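Class I phosphodiesterase PDEB1 (Leishmania major, PDB 2R8Q) belongs to the all-helical, metal-dependent class I phosphodiesterases and holds a zinc ion, a magnesium ion and 3-isobutyl-1-methylxanthine in its catalytic domain. Local coordinates at residues E25-I30 against T82-I87; C130-V135 against Y204-D209; L212-A217 against T248-G253. All blocks are in the same frame, centred on the assembly; numbering follows the deposited sequence.

Interaction 1: residues E25-I30 against T82-I87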
ATOM      1  N   GLU A  25       0.271 -11.428  28.772  1.00 19.25           N
ATOM      2  CA  GLU A  25       0.760 -11.730  30.112  1.00 20.15           C
ATOM      3  C   GLU A  25       2.247 -11.434  30.262  1.00 19.56           C
ATOM      4  O   GLU A  25       2.688 -10.948  31.302  1.00 19.81           O
ATOM      5  CB  GLU A  25       0.482 -13.199  30.442  1.00 20.78           C
ATOM      6  CG  GLU A  25      -0.975 -13.476  30.797  1.00 22.58           C
ATOM      7  CD  GLU A  25      -1.367 -14.930  30.597  1.00 24.65           C
ATOM      8  OE1 GLU A  25      -0.526 -15.819  30.854  1.00 26.74           O
ATOM      9  OE2 GLU A  25      -2.524 -15.183  30.193  1.00 24.09           O
ATOM     10  N   ALA A  26       3.014 -11.721  29.217  1.00 19.02           N
ATOM     11  CA  ALA A  26       4.454 -11.486  29.240  1.00 19.16           C
ATOM     12  C   ALA A  26       4.773 -10.002  29.390  1.00 18.62           C
ATOM     13  O   ALA A  26       5.819  -9.637  29.925  1.00 19.89           O
ATOM     14  CB  ALA A  26       5.092 -12.039  27.971  1.00 20.40           C
ATOM     15  N   VAL A  27       3.878  -9.142  28.914  1.00 18.32           N
ATOM     16  CA  VAL A  27       4.101  -7.703  29.027  1.00 18.54           C
ATOM     17  C   VAL A  27       3.652  -7.199  30.396  1.00 19.32           C
ATOM     18  O   VAL A  27       4.366  -6.444  31.058  1.00 18.83           O
ATOM     19  CB  VAL A  27       3.332  -6.915  27.936  1.00 18.28           C
ATOM     20  CG1 VAL A  27       3.532  -5.417  28.136  1.00 19.13           C
ATOM     21  CG2 VAL A  27       3.816  -7.334  26.552  1.00 18.65           C
ATOM     22  N   MET A  28       2.471  -7.628  30.826  1.00 21.07           N
ATOM     23  CA  MET A  28       1.941  -7.187  32.108  1.00 23.67           C
ATOM     24  C   MET A  28       2.716  -7.706  33.315  1.00 24.32           C
ATOM     25  O   MET A  28       2.588  -7.166  34.413  1.00 25.64           O
ATOM     26  CB  MET A  28       0.463  -7.575  32.228  1.00 24.71           C
ATOM     27  CG  MET A  28      -0.429  -6.938  31.171  1.00 27.37           C
ATOM     28  SD  MET A  28      -0.151  -5.155  30.975  1.00 32.27           S
ATOM     29  CE  MET A  28      -1.000  -4.515  32.421  1.00 33.83           C
ATOM     30  N   SER A  29       3.527  -8.740  33.117  1.00 24.41           N
ATOM     31  CA  SER A  29       4.305  -9.300  34.215  1.00 26.02           C
ATOM     32  C   SER A  29       5.561  -8.477  34.493  1.00 26.17           C
ATOM     33  O   SER A  29       6.194  -8.633  35.535  1.00 26.51           O
ATOM     34  CB  SER A  29       4.701 -10.748  33.912  1.00 26.71           C
ATOM     35  OG  SER A  29       5.684 -10.810  32.897  1.00 30.66           O
ATOM     36  N   ILE A  30       5.921  -7.599  33.561  1.00 25.09           N
ATOM     37  CA  ILE A  30       7.106  -6.761  33.732  1.00 25.94           C
ATOM     38  C   ILE A  30       6.943  -5.831  34.931  1.00 27.19           C
ATOM     39  O   ILE A  30       5.992  -5.051  35.001  1.00 27.21           O
ATOM     40  CB  ILE A  30       7.375  -5.897  32.478  1.00 25.18           C
ATOM     41  CG1 ILE A  30       7.705  -6.794  31.278  1.00 24.99           C
ATOM     42  CG2 ILE A  30       8.515  -4.921  32.756  1.00 25.44           C
ATOM     43  CD1 ILE A  30       9.019  -7.553  31.397  1.00 24.00           C
ATOM     44  N   THR A  82      -7.546  -3.690  24.322  1.00 18.69           N
ATOM     45  CA  THR A  82      -7.449  -3.211  22.949  1.00 17.38           C
ATOM     46  C   THR A  82      -6.129  -2.468  22.782  1.00 17.54           C
ATOM     47  O   THR A  82      -5.420  -2.670  21.797  1.00 17.43           O
ATOM     48  CB  THR A  82      -8.603  -2.259  22.601  1.00 18.13           C
ATOM     49  OG1 THR A  82      -9.854  -2.913  22.858  1.00 18.40           O
ATOM     50  CG2 THR A  82      -8.538  -1.868  21.134  1.00 17.95           C
ATOM     51  N   LEU A  83      -5.809  -1.609  23.745  1.00 16.07           N
ATOM     52  CA  LEU A  83      -4.560  -0.850  23.703  1.00 17.05           C
ATOM     53  C   LEU A  83      -3.350  -1.784  23.696  1.00 17.10           C
ATOM     54  O   LEU A  83      -2.424  -1.602  22.903  1.00 16.67           O
ATOM     55  CB  LEU A  83      -4.462   0.095  24.902  1.00 17.90           C
ATOM     56  CG  LEU A  83      -3.151   0.875  25.047  1.00 17.90           C
ATOM     57  CD1 LEU A  83      -2.944   1.762  23.822  1.00 19.35           C
ATOM     58  CD2 LEU A  83      -3.186   1.714  26.307  1.00 19.35           C
ATOM     59  N   LEU A  84      -3.348  -2.780  24.578  1.00 16.97           N
ATOM     60  CA  LEU A  84      -2.222  -3.706  24.641  1.00 16.99           C
ATOM     61  C   LEU A  84      -2.099  -4.504  23.341  1.00 17.68           C
ATOM     62  O   LEU A  84      -0.992  -4.689  22.824  1.00 18.11           O
ATOM     63  CB  LEU A  84      -2.363  -4.647  25.849  1.00 17.23           C
ATOM     64  CG  LEU A  84      -1.179  -5.585  26.123  1.00 16.75           C
ATOM     65  CD1 LEU A  84       0.130  -4.789  26.200  1.00 18.11           C
ATOM     66  CD2 LEU A  84      -1.420  -6.339  27.429  1.00 19.20           C
ATOM     67  N   ASN A  85      -3.223  -4.976  22.804  1.00 16.91           N
ATOM     68  CA  ASN A  85      -3.181  -5.724  21.551  1.00 16.95           C
ATOM     69  C   ASN A  85      -2.602  -4.843  20.449  1.00 15.99           C
ATOM     70  O   ASN A  85      -1.809  -5.304  19.631  1.00 16.55           O
ATOM     71  CB  ASN A  85      -4.575  -6.192  21.125  1.00 17.51           C
ATOM     72  CG  ASN A  85      -5.068  -7.382  21.928  1.00 18.88           C
ATOM     73  OD1 ASN A  85      -4.277  -8.137  22.500  1.00 19.13           O
ATOM     74  ND2 ASN A  85      -6.386  -7.567  21.955  1.00 22.11           N
ATOM     75  N   PHE A  86      -3.011  -3.577  20.425  1.00 15.75           N
ATOM     76  CA  PHE A  86      -2.515  -2.639  19.414  1.00 14.55           C
ATOM     77  C   PHE A  86      -0.995  -2.509  19.521  1.00 16.21           C
ATOM     78  O   PHE A  86      -0.280  -2.612  18.525  1.00 15.35           O
ATOM     79  CB  PHE A  86      -3.173  -1.269  19.600  1.00 15.96           C
ATOM     80  CG  PHE A  86      -2.603  -0.193  18.717  1.00 14.86           C
ATOM     81  CD1 PHE A  86      -2.918  -0.148  17.359  1.00 15.83           C
ATOM     82  CD2 PHE A  86      -1.755   0.774  19.244  1.00 14.75           C
ATOM     83  CE1 PHE A  86      -2.393   0.847  16.542  1.00 15.87           C
ATOM     84  CE2 PHE A  86      -1.223   1.778  18.434  1.00 14.58           C
ATOM     85  CZ  PHE A  86      -1.544   1.811  17.083  1.00 14.87           C
ATOM     86  N   ILE A  87      -0.501  -2.294  20.735  1.00 15.23           N
ATOM     87  CA  ILE A  87       0.937  -2.162  20.947  1.00 15.03           C
ATOM     88  C   ILE A  87       1.662  -3.416  20.449  1.00 14.33           C
ATOM     89  O   ILE A  87       2.682  -3.322  19.766  1.00 14.31           O
ATOM     90  CB  ILE A  87       1.245  -1.939  22.442  1.00 15.77           C
ATOM     91  CG1 ILE A  87       0.671  -0.591  22.884  1.00 16.23           C
ATOM     92  CG2 ILE A  87       2.750  -1.996  22.689  1.00 17.53           C
ATOM     93  CD1 ILE A  87       0.690  -0.372  24.387  1.00 17.94           C
TER

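Interaction 2: residues C130-V135 against Y204-D209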
ATOM      1  N   CYS A 130      -4.048  14.905  20.947  1.00 15.40           N
ATOM      2  CA  CYS A 130      -2.915  14.434  21.741  1.00 15.63           C
ATOM      3  C   CYS A 130      -2.898  12.908  21.714  1.00 14.95           C
ATOM      4  O   CYS A 130      -1.842  12.289  21.558  1.00 15.18           O
ATOM      5  CB  CYS A 130      -3.025  14.922  23.186  1.00 15.35           C
ATOM      6  SG  CYS A 130      -2.696  16.683  23.387  1.00 18.14           S
ATOM      7  N   TYR A 131      -4.077  12.310  21.865  1.00 14.61           N
ATOM      8  CA  TYR A 131      -4.230  10.859  21.857  1.00 14.84           C
ATOM      9  C   TYR A 131      -3.790  10.287  20.514  1.00 14.06           C
ATOM     10  O   TYR A 131      -2.978   9.362  20.457  1.00 15.49           O
ATOM     11  CB  TYR A 131      -5.694  10.496  22.138  1.00 15.18           C
ATOM     12  CG  TYR A 131      -6.009   9.019  22.093  1.00 15.28           C
ATOM     13  CD1 TYR A 131      -5.267   8.101  22.840  1.00 17.12           C
ATOM     14  CD2 TYR A 131      -7.058   8.537  21.314  1.00 16.01           C
ATOM     15  CE1 TYR A 131      -5.563   6.742  22.808  1.00 16.31           C
ATOM     16  CE2 TYR A 131      -7.362   7.177  21.276  1.00 15.92           C
ATOM     17  CZ  TYR A 131      -6.608   6.288  22.025  1.00 17.27           C
ATOM     18  OH  TYR A 131      -6.889   4.943  21.973  1.00 17.76           O
ATOM     19  N   VAL A 132      -4.320  10.846  19.432  1.00 14.13           N
ATOM     20  CA  VAL A 132      -3.963  10.381  18.099  1.00 14.70           C
ATOM     21  C   VAL A 132      -2.466  10.535  17.827  1.00 14.30           C
ATOM     22  O   VAL A 132      -1.847   9.663  17.225  1.00 14.04           O
ATOM     23  CB  VAL A 132      -4.774  11.134  17.022  1.00 15.15           C
ATOM     24  CG1 VAL A 132      -4.297  10.733  15.627  1.00 15.48           C
ATOM     25  CG2 VAL A 132      -6.259  10.820  17.191  1.00 16.93           C
ATOM     26  N   LEU A 133      -1.875  11.636  18.284  1.00 15.03           N
ATOM     27  CA  LEU A 133      -0.449  11.850  18.068  1.00 14.23           C
ATOM     28  C   LEU A 133       0.384  10.752  18.733  1.00 14.91           C
ATOM     29  O   LEU A 133       1.319  10.213  18.132  1.00 13.99           O
ATOM     30  CB  LEU A 133      -0.037  13.221  18.611  1.00 15.80           C
ATOM     31  CG  LEU A 133       1.436  13.610  18.467  1.00 17.16           C
ATOM     32  CD1 LEU A 133       1.844  13.591  16.992  1.00 18.20           C
ATOM     33  CD2 LEU A 133       1.648  15.000  19.052  1.00 19.76           C
ATOM     34  N   LEU A 134       0.030  10.402  19.967  1.00 14.27           N
ATOM     35  CA  LEU A 134       0.762   9.371  20.695  1.00 15.56           C
ATOM     36  C   LEU A 134       0.604   7.995  20.054  1.00 14.61           C
ATOM     37  O   LEU A 134       1.566   7.225  19.983  1.00 13.77           O
ATOM     38  CB  LEU A 134       0.312   9.347  22.160  1.00 15.27           C
ATOM     39  CG  LEU A 134       0.706  10.618  22.920  1.00 16.25           C
ATOM     40  CD1 LEU A 134       0.027  10.646  24.283  1.00 17.66           C
ATOM     41  CD2 LEU A 134       2.222  10.671  23.081  1.00 18.25           C
ATOM     42  N   VAL A 135      -0.604   7.690  19.586  1.00 14.65           N
ATOM     43  CA  VAL A 135      -0.874   6.418  18.931  1.00 16.04           C
ATOM     44  C   VAL A 135      -0.093   6.360  17.619  1.00 15.59           C
ATOM     45  O   VAL A 135       0.505   5.339  17.284  1.00 15.96           O
ATOM     46  CB  VAL A 135      -2.386   6.266  18.633  1.00 18.28           C
ATOM     47  CG1 VAL A 135      -2.626   5.115  17.659  1.00 20.14           C
ATOM     48  CG2 VAL A 135      -3.141   6.031  19.934  1.00 21.20           C
ATOM     49  N   TYR A 204      -8.139   9.246  11.572  1.00 15.42           N
ATOM     50  CA  TYR A 204      -7.364   8.619  10.508  1.00 15.65           C
ATOM     51  C   TYR A 204      -6.632   9.648   9.655  1.00 15.71           C
ATOM     52  O   TYR A 204      -5.475   9.444   9.286  1.00 15.72           O
ATOM     53  CB  TYR A 204      -8.254   7.753   9.609  1.00 16.82           C
ATOM     54  CG  TYR A 204      -8.407   6.330  10.092  1.00 16.93           C
ATOM     55  CD1 TYR A 204      -9.560   5.916  10.757  1.00 18.30           C
ATOM     56  CD2 TYR A 204      -7.396   5.389   9.877  1.00 17.81           C
ATOM     57  CE1 TYR A 204      -9.706   4.600  11.195  1.00 19.05           C
ATOM     58  CE2 TYR A 204      -7.530   4.071  10.311  1.00 18.41           C
ATOM     59  CZ  TYR A 204      -8.690   3.684  10.968  1.00 19.45           C
ATOM     60  OH  TYR A 204      -8.843   2.379  11.375  1.00 21.06           O
ATOM     61  N   ARG A 205      -7.295  10.753   9.335  1.00 14.94           N
ATOM     62  CA  ARG A 205      -6.637  11.762   8.525  1.00 15.10           C
ATOM     63  C   ARG A 205      -5.464  12.376   9.281  1.00 14.93           C
ATOM     64  O   ARG A 205      -4.421  12.652   8.697  1.00 15.04           O
ATOM     65  CB  ARG A 205      -7.628  12.849   8.095  1.00 15.91           C
ATOM     66  CG  ARG A 205      -7.011  13.881   7.156  1.00 18.40           C
ATOM     67  CD  ARG A 205      -6.243  13.199   6.031  1.00 23.68           C
ATOM     68  NE  ARG A 205      -5.534  14.141   5.169  1.00 28.24           N
ATOM     69  CZ  ARG A 205      -6.074  14.748   4.119  1.00 31.24           C
ATOM     70  NH1 ARG A 205      -7.338  14.512   3.788  1.00 32.80           N
ATOM     71  NH2 ARG A 205      -5.346  15.588   3.397  1.00 32.87           N
ATOM     72  N   ALA A 206      -5.627  12.575  10.583  1.00 15.57           N
ATOM     73  CA  ALA A 206      -4.553  13.146  11.388  1.00 15.64           C
ATOM     74  C   ALA A 206      -3.368  12.183  11.470  1.00 15.10           C
ATOM     75  O   ALA A 206      -2.215  12.589  11.316  1.00 15.83           O
ATOM     76  CB  ALA A 206      -5.067  13.474  12.790  1.00 15.70           C
ATOM     77  N   LEU A 207      -3.654  10.905  11.707  1.00 13.87           N
ATOM     78  CA  LEU A 207      -2.603   9.901  11.798  1.00 13.48           C
ATOM     79  C   LEU A 207      -1.829   9.837  10.480  1.00 13.71           C
ATOM     80  O   LEU A 207      -0.598   9.870  10.472  1.00 14.09           O
ATOM     81  CB  LEU A 207      -3.217   8.536  12.137  1.00 14.82           C
ATOM     82  CG  LEU A 207      -2.295   7.313  12.227  1.00 14.81           C
ATOM     83  CD1 LEU A 207      -2.924   6.265  13.135  1.00 16.97           C
ATOM     84  CD2 LEU A 207      -2.054   6.746  10.829  1.00 16.51           C
ATOM     85  N   ILE A 208      -2.557   9.771   9.368  1.00 14.18           N
ATOM     86  CA  ILE A 208      -1.940   9.700   8.047  1.00 14.19           C
ATOM     87  C   ILE A 208      -1.116  10.956   7.740  1.00 15.97           C
ATOM     88  O   ILE A 208       0.012  10.856   7.248  1.00 15.12           O
ATOM     89  CB  ILE A 208      -3.026   9.469   6.968  1.00 14.66           C
ATOM     90  CG1 ILE A 208      -3.580   8.049   7.129  1.00 15.80           C
ATOM     91  CG2 ILE A 208      -2.454   9.700   5.569  1.00 15.58           C
ATOM     92  CD1 ILE A 208      -4.894   7.781   6.410  1.00 15.97           C
ATOM     93  N   ASP A 209      -1.667  12.132   8.034  1.00 15.10           N
ATOM     94  CA  ASP A 209      -0.943  13.378   7.792  1.00 15.79           C
ATOM     95  C   ASP A 209       0.372  13.381   8.558  1.00 15.67           C
ATOM     96  O   ASP A 209       1.415  13.780   8.035  1.00 15.67           O
ATOM     97  CB  ASP A 209      -1.757  14.599   8.237  1.00 17.84           C
ATOM     98  CG  ASP A 209      -2.920  14.905   7.313  1.00 20.76           C
ATOM     99  OD1 ASP A 209      -2.866  14.512   6.125  1.00 23.31           O
ATOM    100  OD2 ASP A 209      -3.878  15.562   7.776  1.00 23.31           O
TER

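Interaction 3: residues L212-A217 against T248-G253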
ATOM      1  N   LEU A 212       2.929  10.814   7.045  1.00 14.64           N
ATOM      2  CA  LEU A 212       3.469  11.309   5.785  1.00 14.86           C
ATOM      3  C   LEU A 212       4.422  12.477   6.007  1.00 16.41           C
ATOM      4  O   LEU A 212       5.360  12.682   5.230  1.00 17.88           O
ATOM      5  CB  LEU A 212       2.334  11.722   4.843  1.00 15.00           C
ATOM      6  CG  LEU A 212       1.402  10.587   4.394  1.00 16.17           C
ATOM      7  CD1 LEU A 212       0.316  11.157   3.484  1.00 16.98           C
ATOM      8  CD2 LEU A 212       2.197   9.507   3.669  1.00 18.40           C
ATOM      9  N   ALA A 213       4.183  13.237   7.071  1.00 14.91           N
ATOM     10  CA  ALA A 213       5.024  14.387   7.389  1.00 16.35           C
ATOM     11  C   ALA A 213       6.427  13.999   7.854  1.00 17.28           C
ATOM     12  O   ALA A 213       7.312  14.852   7.910  1.00 18.94           O
ATOM     13  CB  ALA A 213       4.354  15.247   8.453  1.00 17.16           C
ATOM     14  N   THR A 214       6.639  12.726   8.186  1.00 16.65           N
ATOM     15  CA  THR A 214       7.958  12.294   8.651  1.00 15.62           C
ATOM     16  C   THR A 214       8.976  12.031   7.544  1.00 16.12           C
ATOM     17  O   THR A 214      10.130  11.722   7.831  1.00 16.91           O
ATOM     18  CB  THR A 214       7.880  11.032   9.542  1.00 15.77           C
ATOM     19  OG1 THR A 214       7.291   9.953   8.806  1.00 16.82           O
ATOM     20  CG2 THR A 214       7.064  11.313  10.799  1.00 15.24           C
ATOM     21  N   ASP A 215       8.561  12.142   6.285  1.00 16.52           N
ATOM     22  CA  ASP A 215       9.502  11.941   5.185  1.00 17.60           C
ATOM     23  C   ASP A 215      10.423  13.155   5.172  1.00 17.65           C
ATOM     24  O   ASP A 215       9.979  14.271   4.904  1.00 18.11           O
ATOM     25  CB  ASP A 215       8.771  11.836   3.848  1.00 20.10           C
ATOM     26  CG  ASP A 215       9.725  11.640   2.679  1.00 22.03           C
ATOM     27  OD1 ASP A 215      10.951  11.594   2.910  1.00 23.35           O
ATOM     28  OD2 ASP A 215       9.246  11.527   1.532  1.00 24.50           O
ATOM     29  N   MET A 216      11.701  12.938   5.465  1.00 18.00           N
ATOM     30  CA  MET A 216      12.660  14.039   5.517  1.00 20.22           C
ATOM     31  C   MET A 216      12.880  14.778   4.204  1.00 21.00           C
ATOM     32  O   MET A 216      13.464  15.865   4.194  1.00 20.76           O
ATOM     33  CB  MET A 216      13.998  13.546   6.075  1.00 20.50           C
ATOM     34  CG  MET A 216      13.986  13.306   7.582  1.00 23.04           C
ATOM     35  SD  MET A 216      13.548  14.783   8.551  1.00 25.49           S
ATOM     36  CE  MET A 216      15.080  15.685   8.528  1.00 24.65           C
ATOM     37  N   ALA A 217      12.419  14.209   3.096  1.00 21.60           N
ATOM     38  CA  ALA A 217      12.577  14.882   1.809  1.00 22.79           C
ATOM     39  C   ALA A 217      11.708  16.138   1.797  1.00 23.73           C
ATOM     40  O   ALA A 217      11.953  17.072   1.036  1.00 25.01           O
ATOM     41  CB  ALA A 217      12.167  13.952   0.671  1.00 24.24           C
ATOM     42  N   THR A 248       4.452  18.873  13.007  1.00 15.18           N
ATOM     43  CA  THR A 248       5.734  19.413  13.426  1.00 13.72           C
ATOM     44  C   THR A 248       6.243  18.697  14.674  1.00 14.15           C
ATOM     45  O   THR A 248       7.446  18.458  14.808  1.00 15.26           O
ATOM     46  CB  THR A 248       5.628  20.923  13.682  1.00 15.83           C
ATOM     47  OG1 THR A 248       5.117  21.558  12.506  1.00 16.45           O
ATOM     48  CG2 THR A 248       6.994  21.510  14.000  1.00 15.98           C
ATOM     49  N   LEU A 249       5.332  18.356  15.583  1.00 13.52           N
ATOM     50  CA  LEU A 249       5.718  17.643  16.795  1.00 13.46           C
ATOM     51  C   LEU A 249       6.233  16.245  16.477  1.00 13.01           C
ATOM     52  O   LEU A 249       7.258  15.834  17.021  1.00 14.04           O
ATOM     53  CB  LEU A 249       4.547  17.539  17.778  1.00 14.83           C
ATOM     54  CG  LEU A 249       4.210  18.805  18.570  1.00 14.02           C
ATOM     55  CD1 LEU A 249       2.912  18.595  19.327  1.00 16.59           C
ATOM     56  CD2 LEU A 249       5.351  19.138  19.530  1.00 16.30           C
ATOM     57  N   ILE A 250       5.544  15.501  15.612  1.00 13.31           N
ATOM     58  CA  ILE A 250       6.039  14.162  15.312  1.00 14.55           C
ATOM     59  C   ILE A 250       7.378  14.249  14.589  1.00 15.15           C
ATOM     60  O   ILE A 250       8.242  13.393  14.776  1.00 15.62           O
ATOM     61  CB  ILE A 250       5.019  13.305  14.500  1.00 14.28           C
ATOM     62  CG1 ILE A 250       5.505  11.849  14.476  1.00 14.98           C
ATOM     63  CG2 ILE A 250       4.852  13.849  13.081  1.00 16.30           C
ATOM     64  CD1 ILE A 250       4.456  10.832  14.041  1.00 15.64           C
ATOM     65  N   LYS A 251       7.569  15.294  13.786  1.00 14.83           N
ATOM     66  CA  LYS A 251       8.844  15.471  13.101  1.00 15.22           C
ATOM     67  C   LYS A 251       9.917  15.704  14.158  1.00 14.86           C
ATOM     68  O   LYS A 251      11.008  15.137  14.089  1.00 15.20           O
ATOM     69  CB  LYS A 251       8.798  16.668  12.150  1.00 16.31           C
ATOM     70  CG  LYS A 251       8.259  16.352  10.764  1.00 16.79           C
ATOM     71  CD  LYS A 251       8.378  17.553   9.832  1.00 18.77           C
ATOM     72  CE  LYS A 251       9.817  18.047   9.712  1.00 18.83           C
ATOM     73  NZ  LYS A 251      10.754  16.995   9.224  1.00 19.20           N
ATOM     74  N   ALA A 252       9.594  16.533  15.147  1.00 14.14           N
ATOM     75  CA  ALA A 252      10.528  16.840  16.226  1.00 14.64           C
ATOM     76  C   ALA A 252      10.895  15.570  16.986  1.00 15.06           C
ATOM     77  O   ALA A 252      12.067  15.313  17.251  1.00 16.60           O
ATOM     78  CB  ALA A 252       9.911  17.862  17.184  1.00 15.39           C
ATOM     79  N   GLY A 253       9.892  14.777  17.343  1.00 15.10           N
ATOM     80  CA  GLY A 253      10.170  13.548  18.059  1.00 15.40           C
ATOM     81  C   GLY A 253      11.035  12.615  17.232  1.00 15.49           C
ATOM     82  O   GLY A 253      11.916  11.934  17.752  1.00 15.39           O
TER
HETATM   83  O   HOH W   1       9.692  16.110   6.871  1.00 23.75           O

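Interaction 1: residues E25-I30 against T82-I87
Leu84 reaches from helix 80-92 to Val27 and Met28 of helix 21-28, and its forked end makes the whole of this small apolar contact. At CB the side chain still lies close to its own helix and meets nothing of residues 25-30. The first torsion then carries the chain outward: CG stands anti to the backbone N (chi1 -174°), which sends the branch point toward helix 21-28, although CG itself is not yet in contact. The touching is left to the two methyls, one for each partner. CD1 meets the CG1 methyl of Val27 at 4.0 Å. CD2 lies against the Met28 chain, 3.9 Å from Met28 CG, with the thioether SD of Met28 at the same 3.9 Å from Leu84 CD2. In both pairs the side chains run in opposing directions and lie alongside each other rather than meeting end on.

The residue types suit these places. Leucine is long enough to span the distance between the helices, where the nearest CA atoms, Val27 CA and Leu84 CA, are 8.7 Å apart, and its fork serves two neighbours at once. Valine fills a buried position from a short, beta-branched stem. Methionine, at the exposed edge, is flexible enough to fold over: CG stands beside the backbone N (chi1 -61°) and the bend at chi2 turns the sulfur back, so that both lie against the leucine methyl. No hydrogen bond links the two segments; this is dispersion packing between helices.

Beside it, Asn85 OD1 bonds to Arg24 NH1, a polar tie between the same two helices. Helix 55-68 adjoins both segments, its Tyr64 touching Met28 and Ile87, while Phe86 turns inward against helices 127-139 and 171-184. The N-terminal helix 21-28 is thus laid onto the helical bundle.

Interaction 2: residues C130-V135 against Y204-D209
Val132 of helix 127-139 sets one methyl against Ala206 and Leu207 of helix 197-212, and the apolar part of the contact is built round that group. Val132 CG1 lies 4.0 Å from Ala206 CB and equally 4.0 Å from the backbone N of Leu207; it is 4.3 Å from Leu207 CB. CG1 stands anti to the valine's own N (chi1 175°), and this aims the methyl at the facing backbone. Alanine, with nothing beyond CB, lets the methyl come down onto the helix surface, and the backbones can therefore come close: Val132 CA and Leu207 CA are 6.5 Å apart. Beta-branched valine reaches this close surface without a long chain.

Aromatic packing lies beside the contact. Val135 CG2 sits 3.8 Å above the ring plane of Tyr131, one turn back in the same helix, offset toward the rim; Tyr204 makes an edge-to-face pair with Phe192.

The ionic chemistry centres on Asp209 of the second helix. Arg205 NE donates to Asp209 OD1 at 2.9 Å, an i to i+4 salt bridge that is nearly straight (168°). The acceptor lies in the guanidinium plane and is met on its syn side, with the donor NE tilted 27° out of the carboxylate plane. Asp209 OD2 makes a second salt bridge, to Arg243 of helix 239-254, so the carboxylate joins two arginines.

No strands take part. Leu133 packs on Leu112 of helix 102-118, while Tyr204 and Ile208 rest on Pro158 and Ala165 of the second subunit. Helix 197-212 is thereby sandwiched between the helical core and the dimer partner.

Interaction 3: residues L212-A217 against T248-G253
Thr214 and Ile250 supply the apolar half of this contact, in which the loop after helix 197-212 lies along helix 239-254. The methyl CG2 of Thr214 rests 4.0 Å from Ile250 CG1, with the other isoleucine branch, CG2, close to the same methyl. Threonine suits the place because it is two-sided: its methyl faces the isoleucine while OG1 bonds back to Val211 O, in the last turn of the preceding helix. The branched isoleucine presents a broad surface to a single methyl.

Close approaches that are not hydrogen bonds come next. The carbonyl O of Ala213 lies 3.4 Å from Lys251 CG, so the lysine's methylene chain runs past a backbone oxygen. Met216, bent at chi2 and chi3, brings its SD to 3.6 Å from Lys251 NZ.

Hydrogen bonding across the contact is carried by one water. The water accepts from Lys251 NZ at 2.7 Å and donates to two carbonyls, Ala213 O at 2.9 Å and Asp215 O at 2.7 Å. Bends at chi3 (57°) and chi4 (58°) curl the lysine tip back toward this water. Within the loop, Asp215 OD1 accepts from Ala217 N, an Asx turn that steadies the chain as it enters the 3-10 segment.

Lys251 is buried, yet its ammonium end is well supplied: besides the water, NZ bonds to His219 ND1, and Phe317 offers a cation-pi face. Such surroundings would probably stabilise a positive charge here. The chemistry implies a loop anchored through its backbone carbonyls, beside the active site: the Thr214 side chain is about 4 Å from the magnesium ion, and that of Met216 about 5 Å from 3-isobutyl-1-methylxanthine.

Overall arrangement
All three contacts are largely buried, but their depth differs. Interaction 1 lies farthest out, about 20 Å between its centre and that of the chain, and has an exposed edge; interaction 2 is deeper, and interaction 3 is the most central. Helix 127-139 connects them: its Val135 touches Phe86 of interaction 1, while its Leu133 packs on Leu249 and Ile250 of interaction 3. Helix 197-212 supplies one side of interaction 2 and runs into the loop of interaction 3. Chemistry changes along this path, from apolar packing alone across the first two contacts to a water-mediated, lysine-centred network beside the metals and ligand.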